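Local atomic coordinates of uncharacterized protein DUF1185 (Bordetella bronchiseptica RB50, PDB entry 3BYQ), a protein that is of unknown function but adopts a variant of the Bacillus chorismate mutase fold and may take part in amino-acid metabolism. Residues S3-R8 and A36-P41; A83-V88 and A122-G127; A96-A101 and F164-G169. All coordinates share one frame; numbering follows the deposited sequence.

The three contacts follow one mixed beta sheet from its hairpin edge to its helix-covered face. Contact 1 closes the open end of the antiparallel hairpin of strands 7-17 and 29-39; contact 2 pairs strands 79-86 and 119-123 in parallel; contact 3 lays helix 98-109 on strand 161-169. Their centres lie about 14 to 15 Å apart. Strand 161-169 runs between the other two: Ala36 O of contact 1 is 2.9 Å from Phe164 N, and Ala83 N of contact 2 is 2.9 Å from Ala165 O, both probable hydrogen bonds. Contacts 2 and 3 both touch the same neighbouring subunit. No active site is established; the ethanediol at contact 1 probably comes from the crystallisation liquor.

Contact 1 of 3, residues S3-R8 and A36-P41; sequences SLIEIR and AVIRNP. With EDO (1,2-ethanediol), chain X.
Arg39 reaches Glu6 because its CG stands anti to the backbone N (chi1 -176°) and its chain bends at the third torsion (chi3 64°), while Glu6 runs extended beyond CG. The two thus lie side by side, pointing the same way. Arg39 NE donates to Glu6 OE1 at 2.9 Å, nearly straight; the oxygen sits in the guanidinium plane but is approached from above the carboxylate plane, the planes 57° apart. The second arm, Arg39 NH2 to Glu6 OE2, is weak at 3.3 Å, consistent with that twist. An ethanediol, probably from the crystallisation liquor, lies at this guanidinium's edge, near its plane, its O2 donating to Ser3 O at 3.1 Å.

The backbone beneath closes the open end of the antiparallel hairpin. Ile7 and Ile38 form a non-hydrogen-bonded pair, flanked by Arg39 N to Glu6 O at 3.2 Å and Arg8 N to Val37 O at 2.8 Å. On the face of this pair, Ile7 CG1 meets Ile38 CG2 at 4.0 Å, and Ile38 continues onto Leu57 of helix 51-72.

Toward Leu4 the two segments part, and one water takes over: it accepts from Glu6 N at 2.8 Å and donates to Leu4 O and Arg39 O. Beyond it, the Leu4 side chain crosses that of Pro41 at about a right angle, CD2 4.2 Å from Pro41 CG. At the other end, Arg8 runs beside Val37, its guanidinium held by Glu161 and Asp155.

The chemistry grades from direct pairing to water bridging, an exposed salt bridge, probably weakened by solvent, spanning the hairpin mouth.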
# COMPACT_ATOMS: atom_id res chain seq x y z
N SER B 3 -34.25 7.73 -8.70
CA SER B 3 -32.97 7.35 -9.28
C SER B 3 -32.17 6.47 -8.36
O SER B 3 -32.15 6.65 -7.16
CB SER B 3 -32.14 8.58 -9.61
OG SER B 3 -30.91 8.21 -10.17
N LEU B 4 -31.48 5.54 -8.99
CA LEU B 4 -30.57 4.63 -8.28
C LEU B 4 -29.15 5.16 -8.29
O LEU B 4 -28.21 4.47 -7.84
CB LEU B 4 -30.56 3.26 -8.98
CG LEU B 4 -31.85 2.46 -8.91
CD1 LEU B 4 -31.78 1.22 -9.85
CD2 LEU B 4 -32.09 2.08 -7.45
N ILE B 5 -28.99 6.37 -8.82
CA ILE B 5 -27.66 6.96 -9.01
C ILE B 5 -27.49 8.21 -8.20
O ILE B 5 -28.08 9.23 -8.50
CB ILE B 5 -27.38 7.25 -10.49
CG1 ILE B 5 -27.56 5.98 -11.33
CG2 ILE B 5 -25.95 7.85 -10.65
CD1 ILE B 5 -27.32 6.22 -12.82
N GLU B 6 -26.67 8.11 -7.17
CA GLU B 6 -26.38 9.26 -6.30
C GLU B 6 -24.87 9.44 -6.22
O GLU B 6 -24.19 8.65 -5.61
CB GLU B 6 -26.94 9.02 -4.91
CG GLU B 6 -28.44 8.86 -4.91
CD GLU B 6 -28.99 8.45 -3.57
OE1 GLU B 6 -28.23 8.34 -2.58
OE2 GLU B 6 -30.21 8.21 -3.51
N ILE B 7 -24.38 10.52 -6.82
CA ILE B 7 -22.92 10.79 -6.89
C ILE B 7 -22.40 11.60 -5.69
O ILE B 7 -22.88 12.70 -5.40
CB ILE B 7 -22.58 11.57 -8.20
CG1 ILE B 7 -23.10 10.84 -9.44
CG2 ILE B 7 -21.04 11.82 -8.33
CD1 ILE B 7 -23.00 11.65 -10.71
N ARG B 8 -21.38 11.06 -5.02
CA ARG B 8 -20.74 11.73 -3.91
C ARG B 8 -19.63 12.65 -4.41
O ARG B 8 -19.51 13.80 -4.02
CB ARG B 8 -20.17 10.70 -2.92
CG ARG B 8 -19.49 11.40 -1.77
CD ARG B 8 -19.18 10.51 -0.59
NE ARG B 8 -18.27 9.42 -0.86
CZ ARG B 8 -16.95 9.46 -0.70
NH1 ARG B 8 -16.36 10.57 -0.36
NH2 ARG B 8 -16.23 8.38 -0.95
N ALA B 36 -16.55 8.43 -11.12
CA ALA B 36 -17.66 8.83 -10.25
C ALA B 36 -17.84 7.79 -9.15
O ALA B 36 -17.86 6.57 -9.42
CB ALA B 36 -18.97 8.98 -11.02
N VAL B 37 -18.01 8.31 -7.93
CA VAL B 37 -18.26 7.53 -6.73
C VAL B 37 -19.72 7.68 -6.41
O VAL B 37 -20.20 8.78 -6.21
CB VAL B 37 -17.42 7.99 -5.54
CG1 VAL B 37 -17.74 7.18 -4.31
CG2 VAL B 37 -15.92 7.90 -5.87
N ILE B 38 -20.42 6.55 -6.44
CA ILE B 38 -21.86 6.51 -6.18
C ILE B 38 -22.23 5.56 -5.06
O ILE B 38 -21.48 4.70 -4.70
CB ILE B 38 -22.68 6.19 -7.44
CG1 ILE B 38 -22.64 4.69 -7.82
CG2 ILE B 38 -22.23 7.07 -8.63
CD1 ILE B 38 -23.72 4.26 -8.89
N ARG B 39 -23.38 5.80 -4.45
CA ARG B 39 -23.88 4.90 -3.42
C ARG B 39 -24.25 3.59 -4.10
O ARG B 39 -24.78 3.58 -5.21
CB ARG B 39 -25.12 5.50 -2.75
CG ARG B 39 -25.65 4.65 -1.61
CD ARG B 39 -26.75 5.37 -0.86
NE ARG B 39 -27.91 5.59 -1.70
CZ ARG B 39 -28.85 4.68 -1.96
NH1 ARG B 39 -28.74 3.45 -1.48
NH2 ARG B 39 -29.89 5.01 -2.74
N ASN B 40 -23.98 2.49 -3.41
CA ASN B 40 -24.38 1.19 -3.88
C ASN B 40 -25.75 0.83 -3.31
O ASN B 40 -25.84 0.53 -2.13
CB ASN B 40 -23.38 0.11 -3.45
CG ASN B 40 -23.67 -1.25 -4.03
OD1 ASN B 40 -24.73 -1.46 -4.61
ND2 ASN B 40 -22.73 -2.18 -3.90
N PRO B 41 -26.81 0.85 -4.13
CA PRO B 41 -28.14 0.54 -3.56
C PRO B 41 -28.35 -0.92 -3.11
O PRO B 41 -29.39 -1.21 -2.50
CB PRO B 41 -29.10 0.82 -4.73
CG PRO B 41 -28.34 1.54 -5.72
CD PRO B 41 -26.92 1.09 -5.58
C1 EDO X . -35.22 4.41 -5.19
O1 EDO X . -35.85 3.23 -4.64
C2 EDO X . -33.72 4.23 -5.40
O2 EDO X . -32.94 5.10 -4.56
O HOH W 1 -26.25 5.51 -6.31

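Contact 2 of 3, residues A83-V88 and A122-G127; sequences AAIVGV and AVATAG
Val86 turns both its N and its O to the 122-127 segment, which pairs with it in parallel. Its N donates to Ala122 O at 2.9 Å and its O accepts from Ala124 N at 2.8 Å, while Ala122 N completes the ladder by donating to Ala84 O. The CA atoms of Val86 and Val123 are 4.5 Å apart, and Ile85 pairs likewise with Ala122, giving two successive parallel bridges. Val86 O also receives a CA-H...O contact from Val123, 3.2 Å from O to CA.

This is the close-packed part, and its two faces differ. On the face of Ile85 and Ala122, the CG2 branch of Ile85, anti to its backbone N because chi1 is -47°, reaches forward to Ala124 CB at 3.8 Å; Met130 of strand 130-136 adds to this layer. The other face carries Val86 and Val123, where Val123 CG2 meets Val86 CB at 4.0 Å and CG1 lies near the carbonyl oxygens of Gly87 and Val86.

Past Gly87 direct pairing gives way to a water, which accepts from Val88 N and donates to Ala124 O at 2.9 Å. Here Val88 is the main side chain: its CG1 rests against Ala124 O at 3.6 Å and approaches Thr125 CG2 more distantly. This end is looser, with Thr125 still partly exposed, and neighbouring subunits lie against it: Gln154 of one bonds to Val123 O, and Thr125 meets Thr125 of another.

Backbone polarity is thus satisfied by direct bonds in the ladder and by one bridging water where the two segments diverge, while apolar side chains around the ladder's end also meet neighbouring subunits, as Val88 does Pro159 of one.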
# COMPACT_ATOMS: atom_id res chain seq x y z
N ALA B 83 -13.65 0.86 -16.20
CA ALA B 83 -13.28 0.12 -14.99
C ALA B 83 -14.22 0.38 -13.86
O ALA B 83 -14.98 1.35 -13.85
CB ALA B 83 -11.85 0.48 -14.58
N ALA B 84 -14.22 -0.54 -12.91
CA ALA B 84 -15.08 -0.42 -11.72
C ALA B 84 -14.40 -0.94 -10.47
O ALA B 84 -13.74 -1.95 -10.51
CB ALA B 84 -16.40 -1.16 -11.90
N ILE B 85 -14.59 -0.23 -9.38
CA ILE B 85 -14.11 -0.66 -8.07
C ILE B 85 -15.32 -0.60 -7.13
O ILE B 85 -15.87 0.48 -6.83
CB ILE B 85 -12.95 0.18 -7.47
CG1 ILE B 85 -11.87 0.40 -8.52
CG2 ILE B 85 -12.37 -0.53 -6.17
CD1 ILE B 85 -10.73 1.28 -8.12
N VAL B 86 -15.68 -1.77 -6.61
CA VAL B 86 -16.84 -1.91 -5.75
C VAL B 86 -16.34 -1.95 -4.32
O VAL B 86 -15.31 -2.54 -4.03
CB VAL B 86 -17.67 -3.19 -6.07
CG1 VAL B 86 -18.94 -3.27 -5.20
CG2 VAL B 86 -18.02 -3.24 -7.59
N GLY B 87 -17.07 -1.30 -3.43
CA GLY B 87 -16.73 -1.31 -2.02
C GLY B 87 -16.92 -2.65 -1.39
O GLY B 87 -17.65 -3.54 -1.93
N VAL B 88 -16.31 -2.82 -0.21
CA VAL B 88 -16.25 -4.17 0.39
C VAL B 88 -17.57 -4.79 0.81
O VAL B 88 -17.62 -6.00 0.99
CB VAL B 88 -15.26 -4.32 1.56
CG1 VAL B 88 -13.85 -4.20 1.08
CG2 VAL B 88 -15.57 -3.39 2.71
N ALA B 122 -12.67 -4.66 -9.69
CA ALA B 122 -12.31 -5.30 -8.41
C ALA B 122 -13.30 -4.87 -7.33
O ALA B 122 -13.99 -3.89 -7.49
CB ALA B 122 -10.92 -4.85 -7.98
N VAL B 123 -13.39 -5.69 -6.29
CA VAL B 123 -14.07 -5.35 -5.04
C VAL B 123 -12.92 -5.07 -4.09
O VAL B 123 -12.02 -5.89 -3.94
CB VAL B 123 -14.95 -6.48 -4.51
CG1 VAL B 123 -15.50 -6.07 -3.12
CG2 VAL B 123 -16.05 -6.81 -5.53
N ALA B 124 -12.90 -3.89 -3.48
CA ALA B 124 -11.71 -3.49 -2.73
C ALA B 124 -12.03 -2.46 -1.68
O ALA B 124 -13.10 -1.94 -1.59
CB ALA B 124 -10.69 -2.89 -3.70
N THR B 125 -11.03 -2.23 -0.85
CA THR B 125 -11.10 -1.23 0.21
C THR B 125 -10.94 0.17 -0.36
O THR B 125 -10.46 0.37 -1.48
CB THR B 125 -10.01 -1.44 1.25
OG1 THR B 125 -8.74 -1.36 0.59
CG2 THR B 125 -10.15 -2.78 1.92
N ALA B 126 -11.42 1.15 0.38
CA ALA B 126 -11.30 2.54 -0.02
C ALA B 126 -9.82 2.84 -0.24
O ALA B 126 -8.97 2.42 0.52
CB ALA B 126 -11.87 3.50 1.07
N GLY B 127 -9.55 3.56 -1.32
CA GLY B 127 -8.22 3.95 -1.71
C GLY B 127 -7.50 3.02 -2.63
O GLY B 127 -6.39 3.30 -3.05
O HOH W 2 -14.59 -0.43 0.36

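Contact 3 of 3, residues A96-A101 and F164-G169; sequences AVWHEA and FALVMG
Trp98 and Phe164 lead the first shell with an offset stack in which the six-membered ring of Trp98 and the phenyl ring have centroids 4.6 Å apart and planes inclined by 25°. The offset places Phe164 CB, rather than the middle of its ring, over the indole: CB stands 3.7 Å from the centroid of the six-membered ring and almost on its normal, a CH-pi contact. The phenyl ring is displaced toward Trp98 CB, with Phe164 CD1 over the indole face, 3.5 Å from Trp98 CD2. Two more side chains touch these rings directly. Leu166 crosses the indole at about a right angle, its CG 4.0 Å from Trp98 CZ2, and Val97 CG2 meets Phe164 CZ at 3.9 Å.

At its edge the indole is fixed by a single polar bond. Trp98 NE1 donates to Ala165 O at 2.8 Å, with the oxygen near the ring plane but the donor raised 52° out of the carbonyl plane. That same oxygen also lies within bonding distance of Ala83 N on strand 79-86, so the tilted approach uses a carbonyl already engaged in the sheet.

What sets the indole there is its first torsion, CG anti to the backbone N (chi1 -161°), which sends the ring from helix 98-109 toward the strand. On the indole face away from Phe164, the backbone of Ala101 lies near the ring's rim. The outer shell follows: Phe164 touches Ile38 and Ala84 on the flanking strands, and Leu57 of helix 51-72 packs on Val97 and Ala101.

With every touching residue buried, the pairing of an apolar stack with one indole N-H bond gives the helix-on-sheet packing a defined ring orientation and leaves the indole nitrogen satisfied.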
# COMPACT_ATOMS: atom_id res chain seq x y z
N ALA B 96 -19.81 -5.29 -12.50
CA ALA B 96 -19.94 -5.90 -13.81
C ALA B 96 -21.02 -5.27 -14.68
O ALA B 96 -21.01 -5.40 -15.91
CB ALA B 96 -20.13 -7.41 -13.68
N VAL B 97 -21.95 -4.59 -14.03
CA VAL B 97 -22.96 -3.80 -14.75
C VAL B 97 -22.34 -2.72 -15.68
O VAL B 97 -22.97 -2.29 -16.66
CB VAL B 97 -23.93 -3.06 -13.79
CG1 VAL B 97 -24.83 -4.05 -13.05
CG2 VAL B 97 -23.18 -2.13 -12.82
N TRP B 98 -21.11 -2.32 -15.38
CA TRP B 98 -20.42 -1.26 -16.12
C TRP B 98 -19.92 -1.69 -17.51
O TRP B 98 -19.64 -0.87 -18.34
CB TRP B 98 -19.28 -0.73 -15.27
CG TRP B 98 -18.73 0.64 -15.67
CD1 TRP B 98 -17.43 0.94 -16.02
CD2 TRP B 98 -19.45 1.86 -15.74
NE1 TRP B 98 -17.32 2.29 -16.29
CE2 TRP B 98 -18.54 2.88 -16.14
CE3 TRP B 98 -20.77 2.22 -15.48
CZ2 TRP B 98 -18.91 4.20 -16.25
CZ3 TRP B 98 -21.14 3.50 -15.61
CH2 TRP B 98 -20.22 4.49 -16.02
N HIS B 99 -19.79 -2.99 -17.73
CA HIS B 99 -19.38 -3.47 -19.06
C HIS B 99 -20.34 -2.91 -20.11
O HIS B 99 -19.90 -2.31 -21.09
CB HIS B 99 -19.30 -4.98 -19.10
CG HIS B 99 -18.13 -5.54 -18.36
ND1 HIS B 99 -16.85 -5.52 -18.88
CD2 HIS B 99 -18.04 -6.18 -17.16
CE1 HIS B 99 -16.02 -6.07 -18.01
NE2 HIS B 99 -16.71 -6.50 -16.97
N GLU B 100 -21.64 -3.08 -19.87
CA GLU B 100 -22.63 -2.56 -20.79
C GLU B 100 -22.84 -1.07 -20.57
O GLU B 100 -22.75 -0.29 -21.51
CB GLU B 100 -23.96 -3.27 -20.67
CG GLU B 100 -24.99 -2.72 -21.63
CD GLU B 100 -26.34 -3.27 -21.40
OE1 GLU B 100 -26.52 -4.45 -21.73
OE2 GLU B 100 -27.21 -2.54 -20.89
N ALA B 101 -23.02 -0.65 -19.32
CA ALA B 101 -23.37 0.74 -19.03
C ALA B 101 -22.29 1.72 -19.44
O ALA B 101 -22.58 2.74 -20.06
CB ALA B 101 -23.76 0.95 -17.55
N PHE B 164 -17.06 4.05 -10.53
CA PHE B 164 -17.13 3.73 -11.96
C PHE B 164 -16.25 4.70 -12.72
O PHE B 164 -16.26 5.89 -12.44
CB PHE B 164 -18.57 3.83 -12.47
CG PHE B 164 -19.50 2.75 -11.94
CD1 PHE B 164 -19.28 1.42 -12.29
CD2 PHE B 164 -20.62 3.05 -11.20
CE1 PHE B 164 -20.12 0.42 -11.86
CE2 PHE B 164 -21.49 2.04 -10.76
CZ PHE B 164 -21.22 0.72 -11.10
N ALA B 165 -15.55 4.18 -13.72
CA ALA B 165 -14.62 4.97 -14.49
C ALA B 165 -14.56 4.66 -15.97
O ALA B 165 -14.78 3.49 -16.39
CB ALA B 165 -13.19 4.77 -13.90
N LEU B 166 -14.25 5.70 -16.74
CA LEU B 166 -13.97 5.53 -18.16
C LEU B 166 -12.61 6.15 -18.41
O LEU B 166 -12.21 7.10 -17.71
CB LEU B 166 -15.00 6.23 -19.03
CG LEU B 166 -16.43 5.67 -18.96
CD1 LEU B 166 -17.37 6.48 -19.83
CD2 LEU B 166 -16.44 4.22 -19.36
N VAL B 167 -11.93 5.63 -19.40
CA VAL B 167 -10.63 6.11 -19.82
C VAL B 167 -10.62 6.35 -21.33
O VAL B 167 -11.14 5.56 -22.09
CB VAL B 167 -9.51 5.11 -19.47
CG1 VAL B 167 -8.13 5.59 -19.99
CG2 VAL B 167 -9.48 4.85 -17.97
N MSE B 168 -10.02 7.47 -21.73
CA MSE B 168 -9.70 7.76 -23.14
C MSE B 168 -8.29 8.29 -23.24
O MSE B 168 -7.78 8.92 -22.31
CB MSE B 168 -10.64 8.75 -23.79
CG MSE B 168 -12.10 8.27 -23.88
SE MSE B 168 -13.13 9.62 -24.80
CE MSE B 168 -14.89 8.96 -24.34
N GLY B 169 -7.70 8.07 -24.40
CA GLY B 169 -6.34 8.49 -24.68
C GLY B 169 -6.14 8.84 -26.14
O GLY B 169 -6.96 8.47 -26.98